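Local coordinates for probable zinc protease PqqL (Escherichia coli, PDB 6OFT), which probably acts as a zinc-dependent endopeptidase of the M16 family, this chain being the first half of the protein, at residues 60-65 / 132-137; 55-60 / 87-92; 124-129 / 188-193. All blocks are in the same frame, centred on the assembly; numbering follows the deposited sequence.

Interaction 1: 60-65 / 132-137; sequences MFNGTK and DAERGV
Asn62 and Glu134 make the whole of this small contact, amide against carboxylate. The Asn62 ND2 atom lies 3.2 Å from Glu134 OE2. The hydrogen bond is weak, since the N-H points well off the oxygen, at 120°. The two flat groups are turned 32° from each other, and ND2 also rests on the Glu134 stem, 3.6 Å from Glu134 CG. Asn62 holds its CG anti to the carbonyl carbon, which turns the amide toward helix 128-144. Glu134 reaches this place by a folded chain: CG stands beside its own backbone N, and the bend at chi2 (-53°) turns the carboxylate toward the loop. The stronger polar partners of both residues belong to His58. Asn62 ND2 is also hydrogen-bonded to His58 O, and Glu134 OE1 to His58 ND1. Asn62 thus links the backbone of His58 to a carboxylate that is a predicted zinc ligand. With an alanine here, Glu134 OE2 would probably lose this weak tether and His58 O its side-chain donor. The loop 60-65 runs from helix 52-59 toward helix 71-77, while Glu134 comes from helix 128-144 and packs on Phe55 and Met59 of helix 52-59.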
ATOM      1  N   MET A  60       8.892 -20.795   6.207  1.00 20.86           N
ATOM      2  CA  MET A  60       9.587 -20.328   7.417  1.00 20.15           C
ATOM      3  C   MET A  60       8.968 -20.924   8.680  1.00 26.56           C
ATOM      4  O   MET A  60       9.650 -21.110   9.692  1.00 26.03           O
ATOM      5  CB  MET A  60       9.616 -18.785   7.495  1.00 21.53           C
ATOM      6  CG  MET A  60      10.474 -18.121   6.415  1.00 23.65           C
ATOM      7  SD  MET A  60      12.179 -18.716   6.259  1.00 25.84           S
ATOM      8  CE  MET A  60      12.017 -19.703   4.793  1.00 23.48           C
ATOM      9  N   PHE A  61       7.691 -21.284   8.592  1.00 25.33           N
ATOM     10  CA  PHE A  61       6.934 -21.863   9.697  1.00 26.08           C
ATOM     11  C   PHE A  61       6.909 -23.387   9.638  1.00 31.34           C
ATOM     12  O   PHE A  61       6.178 -24.005  10.413  1.00 32.93           O
ATOM     13  CB  PHE A  61       5.501 -21.282   9.703  1.00 27.08           C
ATOM     14  CG  PHE A  61       5.493 -19.771   9.768  1.00 27.68           C
ATOM     15  CD1 PHE A  61       5.594 -19.111  10.989  1.00 29.28           C
ATOM     16  CD2 PHE A  61       5.412 -19.008   8.608  1.00 28.96           C
ATOM     17  CE1 PHE A  61       5.593 -17.715  11.046  1.00 29.37           C
ATOM     18  CE2 PHE A  61       5.440 -17.615   8.668  1.00 30.89           C
ATOM     19  CZ  PHE A  61       5.525 -16.979   9.887  1.00 28.82           C
ATOM     20  N   ASN A  62       7.714 -24.006   8.752  1.00 27.33           N
ATOM     21  CA  ASN A  62       7.682 -25.457   8.621  1.00 28.32           C
ATOM     22  C   ASN A  62       9.051 -26.156   8.738  1.00 31.99           C
ATOM     23  O   ASN A  62       9.186 -27.307   8.328  1.00 33.03           O
ATOM     24  CB  ASN A  62       6.949 -25.860   7.326  1.00 32.41           C
ATOM     25  CG  ASN A  62       5.478 -25.546   7.403  1.00 61.14           C
ATOM     26  OD1 ASN A  62       4.693 -26.263   8.036  1.00 58.47           O
ATOM     27  ND2 ASN A  62       5.080 -24.440   6.798  1.00 55.38           N
ATOM     28  N   GLY A  63      10.020 -25.500   9.355  1.00 27.61           N
ATOM     29  CA  GLY A  63      11.315 -26.116   9.591  1.00 26.87           C
ATOM     30  C   GLY A  63      12.540 -25.242   9.477  1.00 28.52           C
ATOM     31  O   GLY A  63      12.791 -24.621   8.443  1.00 27.12           O
ATOM     32  N   THR A  64      13.330 -25.225  10.545  1.00 25.26           N
ATOM     33  CA  THR A  64      14.628 -24.543  10.597  1.00 24.28           C
ATOM     34  C   THR A  64      15.594 -25.576  11.182  1.00 28.92           C
ATOM     35  O   THR A  64      15.146 -26.647  11.603  1.00 27.78           O
ATOM     36  CB  THR A  64      14.616 -23.218  11.408  1.00 26.43           C
ATOM     37  OG1 THR A  64      14.587 -23.489  12.811  1.00 26.97           O
ATOM     38  CG2 THR A  64      13.501 -22.234  10.995  1.00 23.05           C
ATOM     39  N   LYS A  65      16.898 -25.259  11.209  1.00 27.61           N
ATOM     40  CA  LYS A  65      17.961 -26.112  11.735  1.00 29.02           C
ATOM     41  C   LYS A  65      17.679 -26.560  13.184  1.00 32.16           C
ATOM     42  O   LYS A  65      17.740 -27.754  13.454  1.00 32.53           O
ATOM     43  CB  LYS A  65      19.321 -25.385  11.615  1.00 32.68           C
ATOM     44  CG  LYS A  65      20.504 -26.132  12.240  1.00 49.02           C
ATOM     45  CD  LYS A  65      21.801 -25.311  12.259  1.00 62.08           C
ATOM     46  CE  LYS A  65      21.867 -24.256  13.346  1.00 74.35           C
ATOM     47  NZ  LYS A  65      21.334 -22.944  12.886  1.00 81.26           N
ATOM     48  N   ASP A 132       5.886 -30.531   0.372  1.00 32.44           N
ATOM     49  CA  ASP A 132       4.729 -31.259  -0.162  1.00 33.30           C
ATOM     50  C   ASP A 132       3.439 -30.909   0.575  1.00 37.45           C
ATOM     51  O   ASP A 132       2.403 -30.721  -0.071  1.00 38.23           O
ATOM     52  CB  ASP A 132       4.980 -32.774  -0.151  1.00 35.98           C
ATOM     53  CG  ASP A 132       6.043 -33.252  -1.134  1.00 49.64           C
ATOM     54  OD1 ASP A 132       6.376 -32.490  -2.077  1.00 50.46           O
ATOM     55  OD2 ASP A 132       6.527 -34.389  -0.972  1.00 54.97           O
ATOM     56  N   ALA A 133       3.520 -30.747   1.911  1.00 33.06           N
ATOM     57  CA  ALA A 133       2.378 -30.359   2.730  1.00 32.05           C
ATOM     58  C   ALA A 133       1.931 -28.946   2.392  1.00 34.77           C
ATOM     59  O   ALA A 133       0.731 -28.720   2.259  1.00 35.07           O
ATOM     60  CB  ALA A 133       2.718 -30.464   4.209  1.00 32.68           C
ATOM     61  N   GLU A 134       2.886 -28.009   2.181  1.00 29.42           N
ATOM     62  CA  GLU A 134       2.544 -26.627   1.858  1.00 28.42           C
ATOM     63  C   GLU A 134       1.951 -26.433   0.454  1.00 31.93           C
ATOM     64  O   GLU A 134       1.251 -25.440   0.248  1.00 30.56           O
ATOM     65  CB  GLU A 134       3.729 -25.667   2.090  1.00 28.75           C
ATOM     66  CG  GLU A 134       3.924 -25.269   3.538  1.00 33.80           C
ATOM     67  CD  GLU A 134       2.734 -24.694   4.279  1.00 44.16           C
ATOM     68  OE1 GLU A 134       2.166 -23.676   3.820  1.00 37.84           O
ATOM     69  OE2 GLU A 134       2.384 -25.259   5.339  1.00 39.80           O
ATOM     70  N   ARG A 135       2.210 -27.356  -0.502  1.00 30.15           N
ATOM     71  CA  ARG A 135       1.630 -27.241  -1.857  1.00 30.79           C
ATOM     72  C   ARG A 135       0.093 -27.223  -1.770  1.00 35.73           C
ATOM     73  O   ARG A 135      -0.536 -26.318  -2.318  1.00 34.74           O
ATOM     74  CB  ARG A 135       2.092 -28.369  -2.781  1.00 31.50           C
ATOM     75  CG  ARG A 135       3.586 -28.615  -2.794  1.00 32.32           C
ATOM     76  CD  ARG A 135       3.910 -29.800  -3.676  1.00 33.93           C
ATOM     77  NE  ARG A 135       5.329 -30.142  -3.639  1.00 40.08           N
ATOM     78  CZ  ARG A 135       6.275 -29.521  -4.339  1.00 50.39           C
ATOM     79  NH1 ARG A 135       5.965 -28.502  -5.132  1.00 31.07           N
ATOM     80  NH2 ARG A 135       7.541 -29.906  -4.238  1.00 38.96           N
ATOM     81  N   GLY A 136      -0.472 -28.164  -1.005  1.00 33.35           N
ATOM     82  CA  GLY A 136      -1.908 -28.264  -0.762  1.00 33.68           C
ATOM     83  C   GLY A 136      -2.493 -27.041  -0.084  1.00 38.21           C
ATOM     84  O   GLY A 136      -3.585 -26.597  -0.450  1.00 39.32           O
ATOM     85  N   VAL A 137      -1.744 -26.470   0.886  1.00 33.05           N
ATOM     86  CA  VAL A 137      -2.081 -25.267   1.663  1.00 31.83           C
ATOM     87  C   VAL A 137      -2.257 -24.063   0.744  1.00 35.49           C
ATOM     88  O   VAL A 137      -3.309 -23.415   0.774  1.00 34.86           O
ATOM     89  CB  VAL A 137      -1.034 -24.997   2.794  1.00 34.79           C
ATOM     90  CG1 VAL A 137      -1.193 -23.604   3.420  1.00 33.94           C
ATOM     91  CG2 VAL A 137      -1.099 -26.071   3.861  1.00 34.93           C
TER

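Interaction 2: 55-60 / 87-92; sequences FVEHMM and VNAYTS
This is a polar helix-to-strand contact at the predicted catalytic centre, where helix 52-59 lies against edge strand 87-91 of the six-stranded sheet. The helix carries the inverted HxxEH motif of the M16 peptidases: His54 and His58 are predicted zinc ligands, and Glu57 is the predicted proton acceptor. Segments 55-59 and 87-91 run nearly antiparallel, at 165°, with their axes 8.3 Å apart. Glu57 carries the helix side of the contact. Its CG is anti to the backbone N (chi1 -178°), which sends the chain out from the helix toward the strand. A bend further along brings the carboxylate against Ala89 and Thr91. These two strand residues point toward the helix, whereas Tyr90 between them points away and its OH bonds to Glu95. Ala89 meets the carboxylate with its methyl group, CB lying 3.4 Å from Glu57 OE1. The Glu57 and Thr91 side chains run alongside each other, pointing opposite ways, and Thr91 OG1 also comes to 3.2 Å from Glu57 CB. The one hydrogen bond across the contact runs from Thr91 OG1 to Glu57 OE2, 2.7 Å long, and enters on the oxygen's anti lone pair.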
ATOM      1  N   PHE A  55       5.720 -18.908  -1.481  1.00 21.76           N
ATOM      2  CA  PHE A  55       5.953 -20.292  -1.044  1.00 20.82           C
ATOM      3  C   PHE A  55       7.089 -20.302   0.010  1.00 23.62           C
ATOM      4  O   PHE A  55       6.915 -20.914   1.068  1.00 22.44           O
ATOM      5  CB  PHE A  55       6.274 -21.219  -2.238  1.00 22.68           C
ATOM      6  CG  PHE A  55       5.998 -22.706  -2.070  1.00 23.12           C
ATOM      7  CD1 PHE A  55       6.331 -23.369  -0.889  1.00 25.24           C
ATOM      8  CD2 PHE A  55       5.476 -23.456  -3.119  1.00 25.01           C
ATOM      9  CE1 PHE A  55       6.085 -24.741  -0.739  1.00 26.35           C
ATOM     10  CE2 PHE A  55       5.238 -24.831  -2.974  1.00 27.58           C
ATOM     11  CZ  PHE A  55       5.554 -25.467  -1.791  1.00 25.81           C
ATOM     12  N   VAL A  56       8.200 -19.558  -0.241  1.00 20.21           N
ATOM     13  CA  VAL A  56       9.335 -19.429   0.702  1.00 19.76           C
ATOM     14  C   VAL A  56       8.844 -18.915   2.081  1.00 23.16           C
ATOM     15  O   VAL A  56       9.238 -19.465   3.106  1.00 20.41           O
ATOM     16  CB  VAL A  56      10.516 -18.570   0.127  1.00 23.40           C
ATOM     17  CG1 VAL A  56      11.474 -18.102   1.226  1.00 22.94           C
ATOM     18  CG2 VAL A  56      11.280 -19.331  -0.947  1.00 24.49           C
ATOM     19  N   GLU A  57       7.963 -17.882   2.077  1.00 21.36           N
ATOM     20  CA  GLU A  57       7.360 -17.262   3.261  1.00 21.69           C
ATOM     21  C   GLU A  57       6.646 -18.301   4.148  1.00 24.72           C
ATOM     22  O   GLU A  57       6.897 -18.355   5.344  1.00 22.52           O
ATOM     23  CB  GLU A  57       6.405 -16.142   2.824  1.00 22.86           C
ATOM     24  CG  GLU A  57       5.743 -15.386   3.969  1.00 28.93           C
ATOM     25  CD  GLU A  57       4.234 -15.390   3.844  1.00 34.50           C
ATOM     26  OE1 GLU A  57       3.567 -16.001   4.703  1.00 24.69           O
ATOM     27  OE2 GLU A  57       3.719 -14.811   2.864  1.00 24.73           O
ATOM     28  N   HIS A  58       5.810 -19.150   3.538  1.00 22.99           N
ATOM     29  CA  HIS A  58       5.118 -20.251   4.208  1.00 24.05           C
ATOM     30  C   HIS A  58       6.120 -21.270   4.796  1.00 25.44           C
ATOM     31  O   HIS A  58       5.916 -21.769   5.904  1.00 23.53           O
ATOM     32  CB  HIS A  58       4.172 -20.954   3.213  1.00 26.17           C
ATOM     33  CG  HIS A  58       2.846 -20.277   3.077  1.00 30.38           C
ATOM     34  ND1 HIS A  58       1.693 -20.869   3.542  1.00 33.00           N
ATOM     35  CD2 HIS A  58       2.533 -19.068   2.556  1.00 32.58           C
ATOM     36  CE1 HIS A  58       0.718 -20.015   3.286  1.00 31.98           C
ATOM     37  NE2 HIS A  58       1.173 -18.915   2.696  1.00 32.20           N
ATOM     38  N   MET A  59       7.220 -21.526   4.085  1.00 21.85           N
ATOM     39  CA  MET A  59       8.231 -22.496   4.520  1.00 21.24           C
ATOM     40  C   MET A  59       9.002 -22.073   5.774  1.00 25.21           C
ATOM     41  O   MET A  59       9.663 -22.923   6.374  1.00 24.62           O
ATOM     42  CB  MET A  59       9.200 -22.862   3.378  1.00 23.47           C
ATOM     43  CG  MET A  59       8.589 -23.713   2.254  1.00 26.94           C
ATOM     44  SD  MET A  59       7.614 -25.162   2.749  1.00 30.70           S
ATOM     45  CE  MET A  59       8.823 -26.053   3.825  1.00 27.49           C
ATOM     46  N   MET A  60       8.892 -20.795   6.207  1.00 20.86           N
ATOM     47  CA  MET A  60       9.587 -20.328   7.417  1.00 20.15           C
ATOM     48  C   MET A  60       8.968 -20.924   8.680  1.00 26.56           C
ATOM     49  O   MET A  60       9.650 -21.110   9.692  1.00 26.03           O
ATOM     50  CB  MET A  60       9.616 -18.785   7.495  1.00 21.53           C
ATOM     51  CG  MET A  60      10.474 -18.121   6.415  1.00 23.65           C
ATOM     52  SD  MET A  60      12.179 -18.716   6.259  1.00 25.84           S
ATOM     53  CE  MET A  60      12.017 -19.703   4.793  1.00 23.48           C
ATOM     54  N   VAL A  87       1.556 -13.908  15.627  1.00 21.66           N
ATOM     55  CA  VAL A  87       2.566 -14.252  14.639  1.00 19.96           C
ATOM     56  C   VAL A  87       1.912 -14.226  13.268  1.00 22.36           C
ATOM     57  O   VAL A  87       0.873 -14.850  13.073  1.00 21.89           O
ATOM     58  CB  VAL A  87       3.249 -15.619  14.935  1.00 22.55           C
ATOM     59  CG1 VAL A  87       4.438 -15.842  14.000  1.00 22.19           C
ATOM     60  CG2 VAL A  87       3.686 -15.726  16.403  1.00 21.71           C
ATOM     61  N   ASN A  88       2.503 -13.498  12.327  1.00 19.07           N
ATOM     62  CA  ASN A  88       1.953 -13.371  10.969  1.00 19.67           C
ATOM     63  C   ASN A  88       3.071 -13.149   9.984  1.00 22.55           C
ATOM     64  O   ASN A  88       4.178 -12.804  10.382  1.00 21.19           O
ATOM     65  CB  ASN A  88       1.004 -12.138  10.884  1.00 23.30           C
ATOM     66  CG  ASN A  88      -0.261 -12.240  11.686  1.00 49.52           C
ATOM     67  OD1 ASN A  88      -1.178 -12.989  11.337  1.00 48.03           O
ATOM     68  ND2 ASN A  88      -0.336 -11.481  12.775  1.00 38.37           N
ATOM     69  N   ALA A  89       2.769 -13.286   8.685  1.00 19.82           N
ATOM     70  CA  ALA A  89       3.747 -13.020   7.624  1.00 19.46           C
ATOM     71  C   ALA A  89       2.971 -12.698   6.368  1.00 22.93           C
ATOM     72  O   ALA A  89       1.824 -13.110   6.253  1.00 21.47           O
ATOM     73  CB  ALA A  89       4.636 -14.246   7.388  1.00 19.91           C
ATOM     74  N   TYR A  90       3.581 -11.963   5.432  1.00 19.81           N
ATOM     75  CA  TYR A  90       2.938 -11.664   4.163  1.00 21.16           C
ATOM     76  C   TYR A  90       3.988 -11.486   3.087  1.00 23.86           C
ATOM     77  O   TYR A  90       5.107 -11.068   3.391  1.00 20.70           O
ATOM     78  CB  TYR A  90       2.008 -10.415   4.246  1.00 23.59           C
ATOM     79  CG  TYR A  90       2.717  -9.084   4.386  1.00 26.12           C
ATOM     80  CD1 TYR A  90       3.239  -8.424   3.271  1.00 28.01           C
ATOM     81  CD2 TYR A  90       2.797  -8.443   5.618  1.00 27.05           C
ATOM     82  CE1 TYR A  90       3.896  -7.200   3.395  1.00 28.24           C
ATOM     83  CE2 TYR A  90       3.417  -7.197   5.747  1.00 28.10           C
ATOM     84  CZ  TYR A  90       3.942  -6.568   4.628  1.00 36.44           C
ATOM     85  OH  TYR A  90       4.560  -5.344   4.757  1.00 36.45           O
ATOM     86  N   THR A  91       3.590 -11.736   1.831  1.00 20.52           N
ATOM     87  CA  THR A  91       4.418 -11.540   0.654  1.00 20.68           C
ATOM     88  C   THR A  91       3.665 -10.615  -0.284  1.00 24.58           C
ATOM     89  O   THR A  91       2.502 -10.870  -0.612  1.00 24.55           O
ATOM     90  CB  THR A  91       4.771 -12.872  -0.036  1.00 22.43           C
ATOM     91  OG1 THR A  91       5.294 -13.771   0.930  1.00 18.55           O
ATOM     92  CG2 THR A  91       5.794 -12.693  -1.156  1.00 20.39           C
ATOM     93  N   SER A  92       4.323  -9.544  -0.717  1.00 19.66           N
ATOM     94  CA  SER A  92       3.709  -8.618  -1.664  1.00 18.86           C
ATOM     95  C   SER A  92       4.608  -8.579  -2.899  1.00 22.85           C
ATOM     96  O   SER A  92       5.531  -9.389  -3.025  1.00 22.20           O
ATOM     97  CB  SER A  92       3.567  -7.230  -1.040  1.00 19.84           C
ATOM     98  OG  SER A  92       4.837  -6.629  -0.815  1.00 28.20           O
TER

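Interaction 3: 124-129 / 188-193; sequences ATFEKL and QFYQRW
Phe126 sets the edge of its ring over one face of Tyr190. The pair is T-shaped (edge-to-face), with centroids 5.1 Å apart and planes at 69°. The leading atoms are CE2 and CZ of Phe126. CE2 comes to 3.5 Å from Tyr190 CD2, and CZ lies 3.6 Å from Tyr190 CB, so the edge sits over the part of the ring near its root. The other end of the tyrosine is taken by Ala124, whose CB lies 3.6 Å from Tyr190 CZ. The hydroxyl is gripped as well. Ala124 N donates a nearly straight hydrogen bond to Tyr190 OH, 3.2 Å long with an angle of 166° at the hydrogen. The stronger partner of OH is Trp120 O, near the end of helix 107-122. Tyr190 spans this distance because its first torsion is extended (chi1 176°), which carries the ring out from helix 183-193. The contact therefore fastens that helix to the connection between helices 107-122 and 128-144, within the M16 peptidase fold. At the far end of this connection Glu127 is the N-cap of helix 128-144. The Phe126 ring also touches Leu186 and Arg187 of helix 183-193, and Met59 of helix 52-59. Thr125 O accepts a hydrogen bond from Arg187 NH1.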
ATOM      1  N   ALA A 124      16.497 -21.875   7.447  1.00 25.68           N
ATOM      2  CA  ALA A 124      15.278 -22.606   7.043  1.00 26.34           C
ATOM      3  C   ALA A 124      15.744 -23.866   6.289  1.00 30.10           C
ATOM      4  O   ALA A 124      16.708 -23.780   5.524  1.00 29.08           O
ATOM      5  CB  ALA A 124      14.421 -21.747   6.136  1.00 26.60           C
ATOM      6  N   THR A 125      15.091 -25.023   6.519  1.00 27.78           N
ATOM      7  CA  THR A 125      15.556 -26.306   5.959  1.00 29.59           C
ATOM      8  C   THR A 125      14.837 -26.824   4.699  1.00 35.51           C
ATOM      9  O   THR A 125      15.440 -27.630   3.978  1.00 36.94           O
ATOM     10  CB  THR A 125      15.553 -27.408   7.036  1.00 36.16           C
ATOM     11  OG1 THR A 125      14.248 -27.514   7.607  1.00 34.77           O
ATOM     12  CG2 THR A 125      16.593 -27.157   8.128  1.00 34.37           C
ATOM     13  N   PHE A 126      13.570 -26.416   4.440  1.00 31.07           N
ATOM     14  CA  PHE A 126      12.809 -26.874   3.262  1.00 30.54           C
ATOM     15  C   PHE A 126      12.791 -28.405   3.123  1.00 34.15           C
ATOM     16  O   PHE A 126      13.187 -28.929   2.084  1.00 33.55           O
ATOM     17  CB  PHE A 126      13.312 -26.221   1.952  1.00 31.78           C
ATOM     18  CG  PHE A 126      13.378 -24.721   1.979  1.00 32.08           C
ATOM     19  CD1 PHE A 126      12.268 -23.953   1.644  1.00 34.27           C
ATOM     20  CD2 PHE A 126      14.548 -24.068   2.361  1.00 33.59           C
ATOM     21  CE1 PHE A 126      12.326 -22.555   1.690  1.00 34.52           C
ATOM     22  CE2 PHE A 126      14.606 -22.675   2.398  1.00 35.74           C
ATOM     23  CZ  PHE A 126      13.493 -21.928   2.069  1.00 33.30           C
ATOM     24  N   GLU A 127      12.345 -29.108   4.183  1.00 31.63           N
ATOM     25  CA  GLU A 127      12.214 -30.570   4.208  1.00 33.24           C
ATOM     26  C   GLU A 127      11.178 -30.980   3.162  1.00 35.65           C
ATOM     27  O   GLU A 127      10.117 -30.356   3.079  1.00 34.13           O
ATOM     28  CB  GLU A 127      11.749 -31.051   5.600  1.00 35.45           C
ATOM     29  CG  GLU A 127      12.710 -30.747   6.742  1.00 50.14           C
ATOM     30  CD  GLU A 127      12.079 -30.821   8.123  1.00 73.36           C
ATOM     31  OE1 GLU A 127      11.867 -29.749   8.735  1.00 45.53           O
ATOM     32  OE2 GLU A 127      11.797 -31.946   8.596  1.00 78.14           O
ATOM     33  N   LYS A 128      11.497 -32.003   2.352  1.00 33.24           N
ATOM     34  CA  LYS A 128      10.655 -32.537   1.272  1.00 33.31           C
ATOM     35  C   LYS A 128       9.196 -32.715   1.699  1.00 38.08           C
ATOM     36  O   LYS A 128       8.297 -32.203   1.032  1.00 36.06           O
ATOM     37  CB  LYS A 128      11.220 -33.879   0.766  1.00 36.09           C
ATOM     38  CG  LYS A 128      10.729 -34.269  -0.617  1.00 43.66           C
ATOM     39  CD  LYS A 128      10.240 -35.704  -0.666  1.00 50.25           C
ATOM     40  CE  LYS A 128       9.926 -36.145  -2.076  1.00 57.42           C
ATOM     41  NZ  LYS A 128       8.762 -35.422  -2.662  1.00 62.58           N
ATOM     42  N   LEU A 129       8.980 -33.422   2.829  1.00 36.30           N
ATOM     43  CA  LEU A 129       7.658 -33.705   3.376  1.00 36.30           C
ATOM     44  C   LEU A 129       6.888 -32.435   3.716  1.00 35.50           C
ATOM     45  O   LEU A 129       5.697 -32.369   3.419  1.00 35.03           O
ATOM     46  CB  LEU A 129       7.744 -34.665   4.575  1.00 37.37           C
ATOM     47  CG  LEU A 129       7.935 -36.161   4.245  1.00 44.31           C
ATOM     48  CD1 LEU A 129       8.489 -36.922   5.449  1.00 45.43           C
ATOM     49  CD2 LEU A 129       6.639 -36.808   3.770  1.00 47.36           C
ATOM     50  N   GLN A 188      17.104 -22.247  -3.446  1.00 27.53           N
ATOM     51  CA  GLN A 188      17.874 -21.368  -4.329  1.00 27.91           C
ATOM     52  C   GLN A 188      17.382 -19.907  -4.246  1.00 30.79           C
ATOM     53  O   GLN A 188      18.208 -19.003  -4.091  1.00 30.81           O
ATOM     54  CB  GLN A 188      17.822 -21.911  -5.767  1.00 30.27           C
ATOM     55  CG  GLN A 188      18.709 -21.190  -6.779  1.00 51.57           C
ATOM     56  CD  GLN A 188      18.826 -21.919  -8.112  1.00 73.56           C
ATOM     57  OE1 GLN A 188      19.779 -21.705  -8.873  1.00 68.10           O
ATOM     58  NE2 GLN A 188      17.872 -22.795  -8.437  1.00 64.42           N
ATOM     59  N   PHE A 189      16.052 -19.678  -4.321  1.00 25.33           N
ATOM     60  CA  PHE A 189      15.471 -18.328  -4.215  1.00 24.28           C
ATOM     61  C   PHE A 189      15.799 -17.747  -2.836  1.00 27.83           C
ATOM     62  O   PHE A 189      16.272 -16.620  -2.742  1.00 28.57           O
ATOM     63  CB  PHE A 189      13.945 -18.374  -4.428  1.00 25.27           C
ATOM     64  CG  PHE A 189      13.245 -17.033  -4.418  1.00 25.13           C
ATOM     65  CD1 PHE A 189      12.974 -16.362  -5.605  1.00 26.13           C
ATOM     66  CD2 PHE A 189      12.826 -16.455  -3.218  1.00 25.65           C
ATOM     67  CE1 PHE A 189      12.318 -15.125  -5.595  1.00 26.29           C
ATOM     68  CE2 PHE A 189      12.172 -15.219  -3.210  1.00 27.31           C
ATOM     69  CZ  PHE A 189      11.917 -14.564  -4.397  1.00 25.34           C
ATOM     70  N   TYR A 190      15.567 -18.539  -1.780  1.00 23.43           N
ATOM     71  CA  TYR A 190      15.854 -18.190  -0.391  1.00 23.22           C
ATOM     72  C   TYR A 190      17.299 -17.741  -0.188  1.00 28.95           C
ATOM     73  O   TYR A 190      17.519 -16.678   0.390  1.00 28.10           O
ATOM     74  CB  TYR A 190      15.533 -19.387   0.505  1.00 24.12           C
ATOM     75  CG  TYR A 190      15.863 -19.223   1.972  1.00 24.60           C
ATOM     76  CD1 TYR A 190      15.099 -18.395   2.790  1.00 25.43           C
ATOM     77  CD2 TYR A 190      16.856 -19.995   2.572  1.00 25.13           C
ATOM     78  CE1 TYR A 190      15.345 -18.305   4.158  1.00 26.34           C
ATOM     79  CE2 TYR A 190      17.100 -19.925   3.942  1.00 25.41           C
ATOM     80  CZ  TYR A 190      16.337 -19.082   4.732  1.00 30.45           C
ATOM     81  OH  TYR A 190      16.571 -19.001   6.084  1.00 31.64           O
ATOM     82  N   GLN A 191      18.283 -18.531  -0.658  1.00 27.42           N
ATOM     83  CA  GLN A 191      19.697 -18.180  -0.488  1.00 27.57           C
ATOM     84  C   GLN A 191      20.122 -16.996  -1.388  1.00 30.29           C
ATOM     85  O   GLN A 191      21.021 -16.248  -1.013  1.00 30.42           O
ATOM     86  CB  GLN A 191      20.608 -19.407  -0.644  1.00 29.86           C
ATOM     87  CG  GLN A 191      20.300 -20.490   0.397  1.00 45.98           C
ATOM     88  CD  GLN A 191      21.304 -21.615   0.487  1.00 64.15           C
ATOM     89  OE1 GLN A 191      21.781 -21.950   1.574  1.00 61.05           O
ATOM     90  NE2 GLN A 191      21.631 -22.244  -0.635  1.00 50.81           N
ATOM     91  N   ARG A 192      19.417 -16.778  -2.507  1.00 26.30           N
ATOM     92  CA  ARG A 192      19.660 -15.664  -3.427  1.00 26.71           C
ATOM     93  C   ARG A 192      19.266 -14.317  -2.802  1.00 30.09           C
ATOM     94  O   ARG A 192      20.001 -13.339  -2.946  1.00 29.10           O
ATOM     95  CB  ARG A 192      18.862 -15.873  -4.741  1.00 26.96           C
ATOM     96  CG  ARG A 192      19.057 -14.782  -5.810  1.00 35.26           C
ATOM     97  CD  ARG A 192      19.102 -15.308  -7.248  1.00 40.65           C
ATOM     98  NE  ARG A 192      17.928 -16.107  -7.596  1.00 48.42           N
ATOM     99  CZ  ARG A 192      17.969 -17.392  -7.930  1.00 66.41           C
ATOM    100  NH1 ARG A 192      19.129 -18.031  -8.000  1.00 64.45           N
ATOM    101  NH2 ARG A 192      16.852 -18.043  -8.209  1.00 51.35           N
ATOM    102  N   TRP A 193      18.089 -14.264  -2.139  1.00 25.71           N
ATOM    103  CA  TRP A 193      17.520 -13.022  -1.624  1.00 24.07           C
ATOM    104  C   TRP A 193      17.577 -12.841  -0.112  1.00 26.69           C
ATOM    105  O   TRP A 193      17.542 -11.694   0.346  1.00 26.98           O
ATOM    106  CB  TRP A 193      16.070 -12.884  -2.127  1.00 22.26           C
ATOM    107  CG  TRP A 193      15.971 -12.911  -3.627  1.00 23.67           C
ATOM    108  CD1 TRP A 193      15.530 -13.946  -4.399  1.00 26.79           C
ATOM    109  CD2 TRP A 193      16.423 -11.894  -4.534  1.00 23.77           C
ATOM    110  NE1 TRP A 193      15.635 -13.620  -5.733  1.00 26.50           N
ATOM    111  CE2 TRP A 193      16.167 -12.361  -5.846  1.00 28.04           C
ATOM    112  CE3 TRP A 193      16.994 -10.616  -4.368  1.00 24.59           C
ATOM    113  CZ2 TRP A 193      16.473 -11.600  -6.986  1.00 27.54           C
ATOM    114  CZ3 TRP A 193      17.264  -9.854  -5.498  1.00 26.10           C
ATOM    115  CH2 TRP A 193      17.005 -10.346  -6.786  1.00 27.17           C
TER

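How the interactions relate
Interactions 1 and 2 meet at the predicted zinc site, their centres 10 Å apart. The bridge is His58 of the 55-60 segment, whose ND1 lies 2.9 Å from Glu134 OE1. The nearest side-chain atoms of Glu57 and Glu134 are about 8 Å apart. Interaction 3 lies further off: the nearest side-chain atoms of Phe126 and His58 are about 8 Å apart. Met60, shared by interactions 1 and 2, joins them to interaction 3, its CE 3.4 Å from Ala124 CB and 3.7 Å from Tyr190 CE1. Backbone also ties interactions 1 and 3, Gly63 O lying 3.0 Å from Thr125 N. Phe61 of interaction 1 packs on the strand of interaction 2, its CE2 3.7 Å from Ala89 CB.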